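Local coordinates for protein amidohydrolase (Xanthomonas campestris pv. campestris, PDB 4DZH) that probably deaminates adenosine-type nucleosides such as 5'-methylthioadenosine, as a zinc-binding amidohydrolase with a TIM-barrel fold, at residues Asp15-Ala20 / Ala37-Asn42. Residues are numbered along the deposited sequence; the frame is centred on the assembly and turned at random.
Sequences DLLIEA and AVAVSN
The backbone N atoms of Asp-15 and Leu-16 both turn to Val-40 O, forming a classic beta bulge at the start of the antiparallel pairing between strand 16-20 and the strand through 37-41. These are the two inner strands of a small four-stranded sheet, flanked by 44-50 and 63-66, in the small beta domain beside the barrel, as in many amidohydrolases of the ATZ/TRZ family, well away from the metal sites. Asp-15 N makes a weak bond to Val-40 O, while its carboxylate lies over Ser-41 CA and Asp-15 OD2 accepts the backbone N-H of Asn-42 (N to OD2 2.7 Å). That N-H points almost straight at the oxygen (172°), yet reaches it from above the carboxylate plane. Leu-16 shares Val-40 O through its own N, and Leu-16 O accepts a bond from Val-40 N, 2.8 Å long. Its CB comes alongside Val-40 CB at 4.2 Å, on the sheet face that also carries Ile-18 and Val-38; Leu-71 of strand 69-80 packs against the latter two. Leu-17 turns to the other face, a non-hydrogen-bonded position opposite Ala-39. CG lies anti to the backbone N (chi1 180°), and the chi2 of 71° turns CD1 toward the neighbouring strand, where it touches Ala-39 CB at 4.0 Å. The same methyl meets Ala-37 CB at 3.7 Å. Ile-18 pairs with Val-38 through two backbone bonds, Ile-18 N to Val-38 O and Val-38 N to Ile-18 O, both 3.0 Å. Glu-19 sends its carboxylate to a salt bridge with Arg-55 of helix 51-57, which covers this face, and leaves its CG 4.0 Å from Ala-37 CB.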
ATOM      1  N   ASP A  15     -11.556  -5.936  34.714  1.00 28.86           N
ATOM      2  CA  ASP A  15     -11.792  -7.166  33.952  1.00 26.53           C
ATOM      3  C   ASP A  15     -10.516  -7.564  33.205  1.00 26.14           C
ATOM      4  O   ASP A  15     -10.092  -8.738  33.203  1.00 28.33           O
ATOM      5  CB  ASP A  15     -12.875  -6.945  32.862  1.00 25.55           C
ATOM      6  CG  ASP A  15     -14.304  -6.828  33.420  1.00 31.02           C
ATOM      7  OD1 ASP A  15     -14.532  -7.070  34.623  1.00 34.89           O
ATOM      8  OD2 ASP A  15     -15.217  -6.499  32.624  1.00 31.24           O
ATOM      9  N   LEU A  16      -9.915  -6.572  32.560  1.00 24.78           N
ATOM     10  CA  LEU A  16      -8.803  -6.821  31.654  1.00 28.49           C
ATOM     11  C   LEU A  16      -7.777  -5.699  31.781  1.00 25.88           C
ATOM     12  O   LEU A  16      -8.154  -4.523  31.878  1.00 28.78           O
ATOM     13  CB  LEU A  16      -9.345  -6.859  30.217  1.00 25.70           C
ATOM     14  CG  LEU A  16      -8.385  -6.999  29.042  1.00 27.17           C
ATOM     15  CD1 LEU A  16      -7.705  -8.373  28.987  1.00 27.23           C
ATOM     16  CD2 LEU A  16      -9.133  -6.753  27.751  1.00 30.66           C
ATOM     17  N   LEU A  17      -6.506  -6.057  31.814  1.00 26.37           N
ATOM     18  CA  LEU A  17      -5.425  -5.092  31.707  1.00 24.43           C
ATOM     19  C   LEU A  17      -4.574  -5.471  30.488  1.00 24.25           C
ATOM     20  O   LEU A  17      -4.076  -6.595  30.401  1.00 25.75           O
ATOM     21  CB  LEU A  17      -4.549  -5.121  32.970  1.00 26.64           C
ATOM     22  CG  LEU A  17      -3.387  -4.125  32.919  1.00 31.50           C
ATOM     23  CD1 LEU A  17      -3.925  -2.712  33.037  1.00 31.57           C
ATOM     24  CD2 LEU A  17      -2.342  -4.398  33.964  1.00 35.85           C
ATOM     25  N   ILE A  18      -4.403  -4.552  29.548  1.00 21.78           N
ATOM     26  CA  ILE A  18      -3.559  -4.814  28.375  1.00 20.56           C
ATOM     27  C   ILE A  18      -2.300  -4.017  28.565  1.00 25.83           C
ATOM     28  O   ILE A  18      -2.356  -2.800  28.589  1.00 25.50           O
ATOM     29  CB  ILE A  18      -4.245  -4.358  27.040  1.00 24.31           C
ATOM     30  CG1 ILE A  18      -5.554  -5.097  26.849  1.00 23.91           C
ATOM     31  CG2 ILE A  18      -3.332  -4.620  25.825  1.00 25.45           C
ATOM     32  CD1 ILE A  18      -6.499  -4.438  25.838  1.00 22.33           C
ATOM     33  N   GLU A  19      -1.158  -4.694  28.707  1.00 28.33           N
ATOM     34  CA  GLU A  19       0.117  -3.981  28.799  1.00 24.98           C
ATOM     35  C   GLU A  19       0.818  -3.995  27.457  1.00 28.06           C
ATOM     36  O   GLU A  19       0.931  -5.051  26.845  1.00 31.54           O
ATOM     37  CB  GLU A  19       1.038  -4.613  29.850  1.00 26.35           C
ATOM     38  CG  GLU A  19       0.433  -4.718  31.259  1.00 30.50           C
ATOM     39  CD  GLU A  19       1.293  -5.594  32.150  1.00 36.77           C
ATOM     40  OE1 GLU A  19       2.230  -6.271  31.612  1.00 37.07           O
ATOM     41  OE2 GLU A  19       1.034  -5.610  33.380  1.00 40.64           O
ATOM     42  N   ALA A  20       1.340  -2.840  27.051  1.00 25.47           N
ATOM     43  CA  ALA A  20       1.987  -2.752  25.738  1.00 24.32           C
ATOM     44  C   ALA A  20       3.274  -1.929  25.736  1.00 25.03           C
ATOM     45  O   ALA A  20       3.459  -1.014  26.557  1.00 29.32           O
ATOM     46  CB  ALA A  20       1.016  -2.183  24.735  1.00 26.33           C
ATOM     47  N   ALA A  37      -0.256   0.889  30.080  1.00 28.97           N
ATOM     48  CA  ALA A  37      -1.280  -0.145  30.092  1.00 27.65           C
ATOM     49  C   ALA A  37      -2.665   0.477  30.052  1.00 27.11           C
ATOM     50  O   ALA A  37      -2.837   1.666  30.371  1.00 27.64           O
ATOM     51  CB  ALA A  37      -1.136  -1.019  31.348  1.00 30.30           C
ATOM     52  N   VAL A  38      -3.654  -0.321  29.658  1.00 26.06           N
ATOM     53  CA  VAL A  38      -5.023   0.152  29.550  1.00 23.52           C
ATOM     54  C   VAL A  38      -5.888  -0.821  30.280  1.00 24.45           C
ATOM     55  O   VAL A  38      -5.882  -2.013  29.989  1.00 27.53           O
ATOM     56  CB  VAL A  38      -5.489   0.249  28.050  1.00 24.41           C
ATOM     57  CG1 VAL A  38      -6.994   0.594  27.951  1.00 24.39           C
ATOM     58  CG2 VAL A  38      -4.690   1.292  27.364  1.00 22.42           C
ATOM     59  N   ALA A  39      -6.611  -0.327  31.274  1.00 22.16           N
ATOM     60  CA  ALA A  39      -7.508  -1.203  32.011  1.00 24.74           C
ATOM     61  C   ALA A  39      -8.921  -1.062  31.471  1.00 23.49           C
ATOM     62  O   ALA A  39      -9.353   0.029  31.093  1.00 22.84           O
ATOM     63  CB  ALA A  39      -7.475  -0.896  33.528  1.00 29.31           C
ATOM     64  N   VAL A  40      -9.650  -2.175  31.474  1.00 23.76           N
ATOM     65  CA  VAL A  40     -10.967  -2.242  30.856  1.00 19.88           C
ATOM     66  C   VAL A  40     -11.886  -3.015  31.772  1.00 21.67           C
ATOM     67  O   VAL A  40     -11.491  -4.043  32.343  1.00 23.11           O
ATOM     68  CB  VAL A  40     -10.864  -2.991  29.471  1.00 19.37           C
ATOM     69  CG1 VAL A  40     -12.223  -3.035  28.791  1.00 20.63           C
ATOM     70  CG2 VAL A  40      -9.822  -2.328  28.553  1.00 22.26           C
ATOM     71  N   SER A  41     -13.108  -2.498  31.980  1.00 20.49           N
ATOM     72  CA  SER A  41     -14.135  -3.232  32.738  1.00 19.28           C
ATOM     73  C   SER A  41     -15.452  -3.017  32.020  1.00 22.17           C
ATOM     74  O   SER A  41     -15.756  -1.897  31.613  1.00 22.19           O
ATOM     75  CB  SER A  41     -14.277  -2.724  34.181  1.00 20.88           C
ATOM     76  OG  SER A  41     -13.109  -3.021  34.922  1.00 23.18           O
ATOM     77  N   ASN A  42     -16.241  -4.081  31.875  1.00 25.65           N
ATOM     78  CA  ASN A  42     -17.554  -3.954  31.246  1.00 22.12           C
ATOM     79  C   ASN A  42     -17.453  -3.330  29.878  1.00 23.10           C
ATOM     80  O   ASN A  42     -18.341  -2.586  29.439  1.00 22.47           O
ATOM     81  CB  ASN A  42     -18.529  -3.205  32.187  1.00 24.09           C
ATOM     82  CG  ASN A  42     -18.637  -3.892  33.496  1.00 27.81           C
ATOM     83  OD1 ASN A  42     -17.981  -3.516  34.466  1.00 31.94           O
ATOM     84  ND2 ASN A  42     -19.412  -4.969  33.534  1.00 30.81           N
TER